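Long-range contacts in ribonuclease H (Uncultured organism, PDB 4IBN), which probably cleaves the RNA strand of RNA-DNA hybrids endonucleolytically, leaving 5'-phosphomonoester ends, with magnesium as cofactor: residues A21-L26 and T65-M70; D57-E62 and G174-G179; T14-V19 and P200-F205; A150-N155 and R195-P200. All blocks are in the same frame, centred on the assembly; numbering follows the deposited sequence.

Interaction 1 (A21-L26 and T65-M70); sequences ADESCL and TTNNRM
Cys25 and Asn67 meet where the end of a sheet strand passes the first turn of a helix. The thiol of Cys25 lies against the backbone that leads into that turn, with SG 3.8 Å from Thr66 C, and the methyl CG2 of Thr65 adds to its surroundings. With CG set beside its own backbone N (chi1 -78°), Asn67 swings its amide back toward the strand. ND2 comes to 4.1 Å from Cys25 SG, while OD1 is linked to the strand through a water that gives it a proton at 2.6 Å and accepts from Cys25 N at 2.9 Å. This water joins helix and strand in place of a direct polar bond.

Glu23 touches the helix with its aliphatic part alone: CB rests on Met70 CB at 3.8 Å, and CG on Asn67 O at 3.6 Å. The chain then bends at chi2 (-62°), and its carboxylate comes close to Asp96. Asp22, Glu23 and Asp96, with Asn159 beside Asp22, are consistent with the atypical DEDN active-site motif of this enzyme. Thr66 caps helix 67-82, its OG1 accepting from Arg69 N. Strand 16-25 thus runs between two helices: Glu23 and Cys25 face helix 67-82, whereas Asp22 and Ser24 turn to helix 153-168 across the sheet.

Interaction 2 (D57-E62 and G174-G179); sequences DVWVSE and GLVDSG
Asp57 is gripped by the 174-179 segment through both its backbone and its side chain. Its N donates to Val176 O at 3.0 Å, and its O accepts from Val176 N at 3.1 Å. Beyond this pair, CB passes 4.4 Å from Val176 CG2, and CG lies over the backbone of Ser178, 3.6 Å from its CA. At the tip the carboxylate divides its work: OD1 takes the hydroxyl of Ser178 OG at 2.6 Å, and OD2 takes Gly179 N at 3.0 Å, each donor standing well above the carboxylate plane.

Asp57 and Val176 form an antiparallel hydrogen-bonded pair, by which the short strand 176-177 extends the mixed RNase H sheet beyond strand 53-62. Gly179 is the N-cap of the following helix 180-184, so the aspartate fixes the chain just as it leaves the sheet; Tyr157 OH is a further partner of OD2. An alanine here would leave Ser178 OG and Gly179 N without their acceptor and is likely to free the turn into that helix to shift. Alongside, Trp59 CZ3 reaches Val176 CG2 at 3.8 Å, the two side chains crossing at about a right angle, while its NE1 donates to Thr170 OG1.

Interaction 3 (T14-V19 and P200-F205); sequences TPLVAV and PDAAAF
This is an apolar contact in which the tail of the chain, after the last helices, folds back over the start of strand 16-25, beside strand 90-95, with strand 140-145 beyond it. Leu16 and Ala18, alternate residues of the strand, point to the tail, whereas Val17 between them points the other way, to Phe89, Val42 and Tyr44.

Leu16 carries most of the contact. Its CG stands opposite the backbone N (chi1 172°), sending the side chain out from the strand; at its fork the two methyls part to different partners. CD2 enters the bend of the tail, 4.1 Å from Pro200 O and 4.2 Å from Ala202 CA. CD1 instead approaches the ring of Phe205 obliquely, 4.3 Å from Phe205 CD1. Farther along the strand, the methyl of Ala18 meets the rim of the proline ring, with CB 3.8 Å from Pro200 CD.

A type I turn from Asp201 to Ala204, closed by Ala204 N donating to Asp201 O, lies between Pro200 and Phe205, both of which point to the strand. Phe205 also reaches Arg90 and Glu142. Between the two segments there are only methyl, methylene, ring and backbone surfaces in van der Waals contact, with no polar bond to set a register, so within this contact the placing of the tail probably depends on the fit of these surfaces.

Interaction 4 (A150-N155 and R195-P200); sequences AGHAQN and RLEPFP
The ring of His152 and the carboxylate of Glu197 meet with their planes 64° apart. NE2 donates to Glu197 OE1 at 2.8 Å, the oxygen lying close to the ring plane while the ring nitrogen reaches it from the anti side. CG of Glu197 stands opposite its own N (chi1 178°), carrying the carboxylate out to the imidazole. The other ring nitrogen, ND1, accepts from Asn155 N, so both nitrogens are engaged and the rotation of the ring is set.

The amide of Gln154 meets the backbone of Glu197 end-on. Its OE1 takes Glu197 N at 3.0 Å on a lone pair, and its NE2 gives a proton to Glu197 O, also at 3.0 Å and only 6° out of the amide plane. The side chains of Leu196 and Gln154 cross at about a right angle, with Leu196 CD1 3.5 Å from Gln154 NE2. A leucine in place of the glutamine would probably leave the N and O of Glu197 without these partners and hold this part of the tail less firmly; Glu43, also bound by NE2, would lose a mate too.

Backbone bonds complete the join: Arg195 N to Gly151 O at 2.9 Å and Ala153 N to Arg195 O at 2.9 Å. These form a single bridge at the start of helix 153-168, where His152 is the N-cap and its ring makes the capping bond, itself steadied by a His-carboxylate hydrogen bond.

How the interactions relate
Interactions 1 and 3 lie at the two ends of strand 16-25, their centres about 26 Å apart on opposite sides of the chain's centre. Interaction 2 adds an edge strand to the same sheet and touches interaction 1, about 15 Å away between centres, through the salt bridge of Arg69 with Glu62. Interactions 3 and 4 share Pro200 and follow one another along the C-terminal tail, whose Phe199 packs on the strand. Along the chain, interaction 3 spans all the others, while interaction 2 crosses both 1 and 4. Interaction 3 is thus far from the probable active-site residues, whereas interaction 4 holds the start of the helix carrying Asn159 and touches interaction 1 where Asn155 meets Ala21.

Interaction 1 (A21-L26 and T65-M70)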
loop_
_atom_site.group_PDB
_atom_site.type_symbol
_atom_site.label_atom_id
_atom_site.label_comp_id
_atom_site.label_asym_id
_atom_site.label_seq_id
_atom_site.Cartn_x
_atom_site.Cartn_y
_atom_site.Cartn_z
ATOM N N ALA A 21 -1.768 2.512 -3.380
ATOM C CA ALA A 21 -1.929 2.833 -1.979
ATOM C C ALA A 21 -1.600 4.283 -1.682
ATOM O O ALA A 21 -0.837 4.853 -2.368
ATOM C CB ALA A 21 -1.067 1.943 -1.174
ATOM N N ASP A 22 -2.260 4.846 -0.676
ATOM C CA ASP A 22 -1.975 6.191 -0.203
ATOM C C ASP A 22 -2.314 6.322 1.253
ATOM O O ASP A 22 -2.911 5.494 1.793
ATOM C CB ASP A 22 -2.686 7.288 -0.982
ATOM C CG ASP A 22 -2.123 8.662 -0.678
ATOM O OD1 ASP A 22 -0.956 8.822 -0.733
ATOM O OD2 ASP A 22 -2.832 9.551 -0.287
ATOM N N GLU A 23 -1.832 7.387 1.852
ATOM C CA GLU A 23 -2.124 7.656 3.243
ATOM C C GLU A 23 -2.343 9.133 3.437
ATOM O O GLU A 23 -1.872 9.897 2.664
ATOM C CB GLU A 23 -0.993 7.195 4.127
ATOM C CG GLU A 23 0.351 7.849 3.885
ATOM C CD GLU A 23 0.879 7.564 2.482
ATOM O OE1 GLU A 23 0.926 6.399 2.124
ATOM O OE2 GLU A 23 1.215 8.481 1.738
ATOM N N SER A 24 -3.099 9.490 4.455
ATOM C CA SER A 24 -3.226 10.870 4.762
ATOM C C SER A 24 -3.582 11.099 6.223
ATOM O O SER A 24 -4.299 10.343 6.805
ATOM C CB SER A 24 -4.303 11.468 3.910
ATOM O OG SER A 24 -4.310 12.849 4.051
ATOM N N CYS A 25 -3.099 12.205 6.757
ATOM C CA CYS A 25 -3.542 12.702 8.035
ATOM C C CYS A 25 -4.353 13.965 7.795
ATOM O O CYS A 25 -4.188 14.605 6.807
ATOM C CB CYS A 25 -2.379 13.073 8.910
ATOM S SG CYS A 25 -1.534 11.679 9.623
ATOM N N LEU A 26 -5.231 14.285 8.717
ATOM C CA LEU A 26 -6.023 15.472 8.618
ATOM C C LEU A 26 -5.795 16.386 9.784
ATOM O O LEU A 26 -5.887 15.970 10.867
ATOM C CB LEU A 26 -7.487 15.122 8.621
ATOM C CG LEU A 26 -8.060 14.184 7.605
ATOM C CD1 LEU A 26 -9.410 13.791 8.096
ATOM C CD2 LEU A 26 -8.177 14.902 6.356
ATOM N N THR A 65 -2.164 9.765 14.798
ATOM C CA THR A 65 -1.210 8.949 14.094
ATOM C C THR A 65 -0.284 9.812 13.260
ATOM O O THR A 65 -0.312 10.995 13.392
ATOM C CB THR A 65 -1.936 7.887 13.268
ATOM O OG1 THR A 65 -1.001 6.960 12.734
ATOM C CG2 THR A 65 -2.724 8.512 12.172
ATOM N N THR A 66 0.553 9.177 12.473
ATOM C CA THR A 66 1.492 9.869 11.617
ATOM C C THR A 66 1.445 9.357 10.175
ATOM O O THR A 66 0.966 8.344 9.924
ATOM C CB THR A 66 2.933 9.739 12.107
ATOM O OG1 THR A 66 3.320 8.404 11.984
ATOM C CG2 THR A 66 3.063 10.122 13.506
ATOM N N ASN A 67 1.973 10.135 9.251
ATOM C CA ASN A 67 1.949 9.761 7.872
ATOM C C ASN A 67 2.767 8.508 7.646
ATOM O O ASN A 67 2.361 7.683 6.917
ATOM C CB ASN A 67 2.434 10.846 6.930
ATOM C CG ASN A 67 1.407 11.905 6.687
ATOM O OD1 ASN A 67 0.460 11.703 5.963
ATOM N ND2 ASN A 67 1.585 13.044 7.310
ATOM N N ASN A 68 3.901 8.401 8.301
ATOM C CA ASN A 68 4.728 7.222 8.177
ATOM C C ASN A 68 4.052 5.987 8.704
ATOM O O ASN A 68 4.205 4.950 8.156
ATOM C CB ASN A 68 6.072 7.393 8.845
ATOM C CG ASN A 68 7.013 8.307 8.078
ATOM O OD1 ASN A 68 6.742 8.715 7.010
ATOM N ND2 ASN A 68 8.124 8.592 8.661
ATOM N N ARG A 69 3.357 6.116 9.812
ATOM C CA ARG A 69 2.676 4.961 10.323
ATOM C C ARG A 69 1.587 4.498 9.343
ATOM O O ARG A 69 1.460 3.357 9.048
ATOM C CB ARG A 69 1.999 5.276 11.661
ATOM C CG ARG A 69 2.793 5.054 12.920
ATOM C CD ARG A 69 1.863 5.041 14.228
ATOM N NE ARG A 69 0.814 4.036 14.218
ATOM C CZ ARG A 69 0.986 2.778 14.556
ATOM N NH1 ARG A 69 2.164 2.390 14.932
ATOM N NH2 ARG A 69 0.013 1.920 14.497
ATOM N N MET A 70 0.797 5.431 8.868
ATOM C CA MET A 70 -0.267 5.094 7.956
ATOM C C MET A 70 0.240 4.508 6.603
ATOM O O MET A 70 -0.376 3.673 6.013
ATOM C CB MET A 70 -1.271 6.252 7.798
ATOM C CG MET A 70 -1.941 6.642 9.071
ATOM S SD MET A 70 -2.580 5.238 10.065
ATOM C CE MET A 70 -3.876 4.675 9.074
HETATM O O HOH W 1 -1.066 13.715 5.386
#

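Interaction 2 (D57-E62 and G174-G179)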
loop_
_atom_site.group_PDB
_atom_site.type_symbol
_atom_site.label_atom_id
_atom_site.label_comp_id
_atom_site.label_asym_id
_atom_site.label_seq_id
_atom_site.Cartn_x
_atom_site.Cartn_y
_atom_site.Cartn_z
ATOM N N ASP A 57 -11.360 -2.389 -2.730
ATOM C CA ASP A 57 -10.772 -1.398 -1.842
ATOM C C ASP A 57 -10.502 -1.960 -0.458
ATOM O O ASP A 57 -11.212 -2.777 -0.012
ATOM C CB ASP A 57 -11.752 -0.255 -1.609
ATOM C CG ASP A 57 -12.106 0.542 -2.869
ATOM O OD1 ASP A 57 -11.445 0.419 -3.842
ATOM O OD2 ASP A 57 -13.062 1.322 -2.822
ATOM N N VAL A 58 -9.500 -1.422 0.232
ATOM C CA VAL A 58 -9.255 -1.769 1.632
ATOM C C VAL A 58 -8.702 -0.562 2.390
ATOM O O VAL A 58 -7.732 0.053 1.946
ATOM C CB VAL A 58 -8.270 -2.944 1.761
ATOM C CG1 VAL A 58 -7.067 -2.728 0.856
ATOM C CG2 VAL A 58 -7.835 -3.115 3.208
ATOM N N TRP A 59 -9.309 -0.212 3.524
ATOM C CA TRP A 59 -8.853 0.947 4.247
ATOM C C TRP A 59 -8.841 0.729 5.748
ATOM O O TRP A 59 -9.518 -0.133 6.252
ATOM C CB TRP A 59 -9.661 2.204 3.872
ATOM C CG TRP A 59 -11.062 2.190 4.295
ATOM C CD1 TRP A 59 -11.562 2.630 5.464
ATOM C CD2 TRP A 59 -12.175 1.708 3.551
ATOM N NE1 TRP A 59 -12.902 2.469 5.503
ATOM C CE2 TRP A 59 -13.309 1.907 4.335
ATOM C CE3 TRP A 59 -12.327 1.163 2.287
ATOM C CZ2 TRP A 59 -14.550 1.530 3.923
ATOM C CZ3 TRP A 59 -13.556 0.809 1.882
ATOM C CH2 TRP A 59 -14.654 0.994 2.688
ATOM N N VAL A 60 -8.049 1.548 6.416
ATOM C CA VAL A 60 -8.020 1.574 7.860
ATOM C C VAL A 60 -7.714 2.964 8.360
ATOM O O VAL A 60 -7.282 3.768 7.624
ATOM C CB VAL A 60 -6.989 0.653 8.416
ATOM C CG1 VAL A 60 -7.346 -0.762 8.085
ATOM C CG2 VAL A 60 -5.653 0.994 7.920
ATOM N N SER A 61 -7.982 3.202 9.632
ATOM C CA SER A 61 -7.725 4.506 10.198
ATOM C C SER A 61 -7.232 4.426 11.628
ATOM O O SER A 61 -7.396 3.426 12.248
ATOM C CB SER A 61 -8.974 5.355 10.145
ATOM O OG SER A 61 -10.053 4.722 10.718
ATOM N N GLU A 62 -6.608 5.515 12.090
ATOM C CA GLU A 62 -6.215 5.732 13.477
ATOM C C GLU A 62 -6.598 7.148 13.872
ATOM O O GLU A 62 -6.548 8.018 13.070
ATOM C CB GLU A 62 -4.725 5.528 13.665
ATOM C CG GLU A 62 -4.324 4.090 13.516
ATOM C CD GLU A 62 -2.851 3.805 13.584
ATOM O OE1 GLU A 62 -2.065 4.696 13.829
ATOM O OE2 GLU A 62 -2.506 2.646 13.390
ATOM N N GLY A 174 -11.144 -5.491 5.283
ATOM C CA GLY A 174 -10.563 -6.304 4.264
ATOM C C GLY A 174 -11.001 -5.795 2.922
ATOM O O GLY A 174 -11.437 -4.706 2.817
ATOM N N LEU A 175 -10.909 -6.645 1.908
ATOM C CA LEU A 175 -11.291 -6.281 0.564
ATOM C C LEU A 175 -12.779 -6.171 0.418
ATOM O O LEU A 175 -13.464 -7.093 0.698
ATOM C CB LEU A 175 -10.768 -7.317 -0.402
ATOM C CG LEU A 175 -9.273 -7.265 -0.421
ATOM C CD1 LEU A 175 -8.636 -8.554 -0.761
ATOM C CD2 LEU A 175 -8.775 -6.169 -1.297
ATOM N N VAL A 176 -13.256 -5.043 -0.051
ATOM C CA VAL A 176 -14.642 -4.840 -0.316
ATOM C C VAL A 176 -14.850 -4.284 -1.722
ATOM O O VAL A 176 -13.931 -3.829 -2.331
ATOM C CB VAL A 176 -15.286 -3.944 0.729
ATOM C CG1 VAL A 176 -15.051 -4.472 2.022
ATOM C CG2 VAL A 176 -14.759 -2.587 0.658
ATOM N N ASP A 177 -16.064 -4.303 -2.223
ATOM C CA ASP A 177 -16.274 -3.904 -3.574
ATOM C C ASP A 177 -15.830 -2.446 -3.708
ATOM O O ASP A 177 -15.975 -1.716 -2.816
ATOM C CB ASP A 177 -17.726 -4.101 -3.958
ATOM C CG ASP A 177 -17.996 -3.822 -5.409
ATOM O OD1 ASP A 177 -17.123 -3.992 -6.235
ATOM O OD2 ASP A 177 -19.116 -3.411 -5.749
ATOM N N SER A 178 -15.238 -2.080 -4.826
ATOM C CA SER A 178 -14.658 -0.774 -4.981
ATOM C C SER A 178 -15.587 0.350 -5.344
ATOM O O SER A 178 -16.482 0.190 -6.077
ATOM C CB SER A 178 -13.506 -0.789 -5.971
ATOM O OG SER A 178 -12.867 0.428 -6.045
ATOM N N GLY A 179 -15.251 1.513 -4.875
ATOM C CA GLY A 179 -15.950 2.709 -5.257
ATOM C C GLY A 179 -15.313 3.443 -6.423
ATOM O O GLY A 179 -15.722 4.493 -6.771
#

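Interaction 3 (T14-V19 and P200-F205)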
loop_
_atom_site.group_PDB
_atom_site.type_symbol
_atom_site.label_atom_id
_atom_site.label_comp_id
_atom_site.label_asym_id
_atom_site.label_seq_id
_atom_site.Cartn_x
_atom_site.Cartn_y
_atom_site.Cartn_z
ATOM N N THR A 14 0.519 -18.138 -9.959
ATOM C CA THR A 14 -0.004 -17.250 -8.947
ATOM C C THR A 14 -0.760 -16.160 -9.632
ATOM O O THR A 14 -0.560 -15.910 -10.755
ATOM C CB THR A 14 1.141 -16.600 -8.185
ATOM O OG1 THR A 14 1.973 -15.942 -9.111
ATOM C CG2 THR A 14 1.951 -17.649 -7.446
ATOM N N PRO A 15 -1.634 -15.487 -8.926
ATOM C CA PRO A 15 -2.319 -14.337 -9.487
ATOM C C PRO A 15 -1.426 -13.114 -9.590
ATOM O O PRO A 15 -0.500 -13.031 -8.902
ATOM C CB PRO A 15 -3.465 -14.078 -8.487
ATOM C CG PRO A 15 -3.496 -15.195 -7.613
ATOM C CD PRO A 15 -2.121 -15.775 -7.590
ATOM N N LEU A 16 -1.770 -12.190 -10.461
ATOM C CA LEU A 16 -1.118 -10.898 -10.563
ATOM C C LEU A 16 -2.133 -9.798 -10.297
ATOM O O LEU A 16 -3.150 -9.778 -10.890
ATOM C CB LEU A 16 -0.579 -10.691 -11.952
ATOM C CG LEU A 16 -0.008 -9.317 -12.316
ATOM C CD1 LEU A 16 1.219 -9.015 -11.547
ATOM C CD2 LEU A 16 0.342 -9.267 -13.794
ATOM N N VAL A 17 -1.809 -8.897 -9.386
ATOM C CA VAL A 17 -2.629 -7.739 -9.127
ATOM C C VAL A 17 -1.821 -6.466 -9.123
ATOM O O VAL A 17 -0.654 -6.508 -8.942
ATOM C CB VAL A 17 -3.342 -7.824 -7.785
ATOM C CG1 VAL A 17 -4.376 -8.920 -7.758
ATOM C CG2 VAL A 17 -2.411 -7.998 -6.667
ATOM N N ALA A 18 -2.503 -5.349 -9.336
ATOM C CA ALA A 18 -1.880 -4.064 -9.213
ATOM C C ALA A 18 -2.549 -3.334 -8.092
ATOM O O ALA A 18 -3.709 -3.219 -8.077
ATOM C CB ALA A 18 -1.990 -3.277 -10.495
ATOM N N VAL A 19 -1.736 -2.852 -7.164
ATOM C CA VAL A 19 -2.194 -2.231 -5.959
ATOM C C VAL A 19 -1.749 -0.777 -5.924
ATOM O O VAL A 19 -0.686 -0.502 -6.310
ATOM C CB VAL A 19 -1.586 -2.959 -4.780
ATOM C CG1 VAL A 19 -1.809 -2.210 -3.535
ATOM C CG2 VAL A 19 -2.160 -4.344 -4.704
ATOM N N PRO A 200 -0.959 -3.871 -15.625
ATOM C CA PRO A 200 0.345 -4.321 -16.065
ATOM C C PRO A 200 0.370 -5.603 -16.848
ATOM O O PRO A 200 -0.442 -6.435 -16.679
ATOM C CB PRO A 200 1.111 -4.481 -14.759
ATOM C CG PRO A 200 0.148 -4.669 -13.763
ATOM C CD PRO A 200 -1.040 -3.861 -14.167
ATOM N N ASP A 201 1.335 -5.686 -17.746
ATOM C CA ASP A 201 1.704 -6.876 -18.477
ATOM C C ASP A 201 2.518 -7.761 -17.575
ATOM O O ASP A 201 3.326 -7.305 -16.878
ATOM C CB ASP A 201 2.682 -6.512 -19.570
ATOM C CG ASP A 201 2.081 -5.837 -20.701
ATOM O OD1 ASP A 201 0.891 -5.524 -20.650
ATOM O OD2 ASP A 201 2.807 -5.632 -21.680
ATOM N N ALA A 202 2.371 -9.051 -17.670
ATOM C CA ALA A 202 3.189 -9.917 -16.874
ATOM C C ALA A 202 4.640 -9.792 -17.276
ATOM O O ALA A 202 5.516 -10.233 -16.567
ATOM C CB ALA A 202 2.732 -11.298 -16.933
ATOM N N ALA A 203 4.881 -9.174 -18.412
ATOM C CA ALA A 203 6.137 -8.557 -18.837
ATOM C C ALA A 203 6.690 -7.284 -18.187
ATOM O O ALA A 203 7.854 -7.052 -18.140
ATOM C CB ALA A 203 6.134 -8.400 -20.305
ATOM N N ALA A 204 5.807 -6.414 -17.791
ATOM C CA ALA A 204 6.129 -5.216 -17.100
ATOM C C ALA A 204 6.615 -5.665 -15.726
ATOM O O ALA A 204 7.008 -4.816 -14.958
ATOM C CB ALA A 204 4.915 -4.368 -16.948
ATOM N N PHE A 205 6.539 -6.966 -15.400
ATOM C CA PHE A 205 6.666 -7.353 -14.003
ATOM C C PHE A 205 8.088 -7.607 -13.615
ATOM O O PHE A 205 8.685 -8.523 -14.077
ATOM C CB PHE A 205 5.788 -8.534 -13.594
ATOM C CG PHE A 205 5.767 -8.802 -12.099
ATOM C CD1 PHE A 205 5.332 -7.876 -11.237
ATOM C CD2 PHE A 205 6.204 -9.984 -11.584
ATOM C CE1 PHE A 205 5.342 -8.137 -9.907
ATOM C CE2 PHE A 205 6.185 -10.233 -10.276
ATOM C CZ PHE A 205 5.766 -9.298 -9.438
#

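Interaction 4 (A150-N155 and R195-P200)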
loop_
_atom_site.group_PDB
_atom_site.type_symbol
_atom_site.label_atom_id
_atom_site.label_comp_id
_atom_site.label_asym_id
_atom_site.label_seq_id
_atom_site.Cartn_x
_atom_site.Cartn_y
_atom_site.Cartn_z
ATOM N N ALA A 150 -0.930 14.395 -8.452
ATOM C CA ALA A 150 -0.328 14.710 -9.718
ATOM C C ALA A 150 -1.077 14.182 -10.940
ATOM O O ALA A 150 -0.559 14.203 -11.995
ATOM C CB ALA A 150 1.090 14.242 -9.748
ATOM N N GLY A 151 -2.302 13.746 -10.749
ATOM C CA GLY A 151 -3.105 13.315 -11.859
ATOM C C GLY A 151 -3.082 11.845 -12.169
ATOM O O GLY A 151 -3.625 11.468 -13.118
ATOM N N HIS A 152 -2.490 11.036 -11.316
ATOM C CA HIS A 152 -2.519 9.593 -11.511
ATOM C C HIS A 152 -3.829 9.148 -10.901
ATOM O O HIS A 152 -3.977 9.222 -9.749
ATOM C CB HIS A 152 -1.345 8.971 -10.771
ATOM C CG HIS A 152 -1.181 7.499 -10.967
ATOM N ND1 HIS A 152 -2.093 6.582 -10.528
ATOM C CD2 HIS A 152 -0.160 6.785 -11.494
ATOM C CE1 HIS A 152 -1.667 5.371 -10.822
ATOM N NE2 HIS A 152 -0.488 5.465 -11.390
ATOM N N ALA A 153 -4.763 8.660 -11.710
ATOM C CA ALA A 153 -6.100 8.456 -11.234
ATOM C C ALA A 153 -6.239 7.481 -10.102
ATOM O O ALA A 153 -6.883 7.755 -9.166
ATOM C CB ALA A 153 -6.985 8.018 -12.359
ATOM N N GLN A 154 -5.625 6.330 -10.232
ATOM C CA GLN A 154 -5.728 5.372 -9.169
ATOM C C GLN A 154 -5.109 5.859 -7.865
ATOM O O GLN A 154 -5.563 5.540 -6.830
ATOM C CB GLN A 154 -5.154 4.030 -9.594
ATOM C CG GLN A 154 -5.936 3.330 -10.655
ATOM C CD GLN A 154 -5.268 3.411 -11.999
ATOM O OE1 GLN A 154 -4.704 4.385 -12.336
ATOM N NE2 GLN A 154 -5.321 2.335 -12.722
ATOM N N ASN A 155 -4.003 6.568 -7.966
ATOM C CA ASN A 155 -3.373 7.131 -6.796
ATOM C C ASN A 155 -4.264 8.157 -6.134
ATOM O O ASN A 155 -4.359 8.175 -4.973
ATOM C CB ASN A 155 -2.038 7.754 -7.111
ATOM C CG ASN A 155 -1.509 8.596 -5.976
ATOM O OD1 ASN A 155 -0.918 8.077 -5.081
ATOM N ND2 ASN A 155 -1.736 9.879 -6.034
ATOM N N ARG A 195 -5.092 10.862 -15.495
ATOM C CA ARG A 195 -4.660 9.804 -16.386
ATOM C C ARG A 195 -4.725 8.483 -15.678
ATOM O O ARG A 195 -4.265 8.381 -14.600
ATOM C CB ARG A 195 -3.233 10.022 -16.829
ATOM C CG ARG A 195 -3.098 10.928 -17.992
ATOM C CD ARG A 195 -1.901 11.776 -17.883
ATOM N NE ARG A 195 -0.783 11.094 -18.383
ATOM C CZ ARG A 195 0.458 11.379 -18.054
ATOM N NH1 ARG A 195 0.734 12.337 -17.171
ATOM N NH2 ARG A 195 1.414 10.701 -18.599
ATOM N N LEU A 196 -5.315 7.488 -16.310
ATOM C CA LEU A 196 -5.438 6.171 -15.757
ATOM C C LEU A 196 -4.252 5.283 -16.144
ATOM O O LEU A 196 -3.819 5.332 -17.229
ATOM C CB LEU A 196 -6.695 5.537 -16.280
ATOM C CG LEU A 196 -7.060 4.191 -15.751
ATOM C CD1 LEU A 196 -7.716 4.306 -14.435
ATOM C CD2 LEU A 196 -7.932 3.527 -16.716
ATOM N N GLU A 197 -3.742 4.497 -15.209
ATOM C CA GLU A 197 -2.680 3.569 -15.536
ATOM C C GLU A 197 -3.272 2.235 -15.975
ATOM O O GLU A 197 -3.998 1.643 -15.297
ATOM C CB GLU A 197 -1.770 3.381 -14.343
ATOM C CG GLU A 197 -0.666 2.403 -14.548
ATOM C CD GLU A 197 0.640 2.684 -13.764
ATOM O OE1 GLU A 197 0.671 3.344 -12.712
ATOM O OE2 GLU A 197 1.660 2.162 -14.252
ATOM N N PRO A 198 -2.899 1.794 -17.148
ATOM C CA PRO A 198 -3.365 0.502 -17.633
ATOM C C PRO A 198 -2.832 -0.621 -16.776
ATOM O O PRO A 198 -1.817 -0.473 -16.178
ATOM C CB PRO A 198 -2.757 0.406 -19.036
ATOM C CG PRO A 198 -2.267 1.704 -19.336
ATOM C CD PRO A 198 -1.970 2.406 -18.088
ATOM N N PHE A 199 -3.542 -1.723 -16.738
ATOM C CA PHE A 199 -3.129 -2.865 -15.956
ATOM C C PHE A 199 -1.809 -3.427 -16.500
ATOM O O PHE A 199 -1.580 -3.471 -17.641
ATOM C CB PHE A 199 -4.205 -3.943 -15.980
ATOM C CG PHE A 199 -4.006 -5.038 -14.968
ATOM C CD1 PHE A 199 -4.472 -4.902 -13.695
ATOM C CD2 PHE A 199 -3.335 -6.179 -15.280
ATOM C CE1 PHE A 199 -4.269 -5.862 -12.816
ATOM C CE2 PHE A 199 -3.158 -7.127 -14.359
ATOM C CZ PHE A 199 -3.615 -6.970 -13.146
ATOM N N PRO A 200 -0.959 -3.871 -15.625
ATOM C CA PRO A 200 0.345 -4.321 -16.065
ATOM C C PRO A 200 0.370 -5.603 -16.848
ATOM O O PRO A 200 -0.442 -6.435 -16.679
ATOM C CB PRO A 200 1.111 -4.481 -14.759
ATOM C CG PRO A 200 0.148 -4.669 -13.763
ATOM C CD PRO A 200 -1.040 -3.861 -14.167
#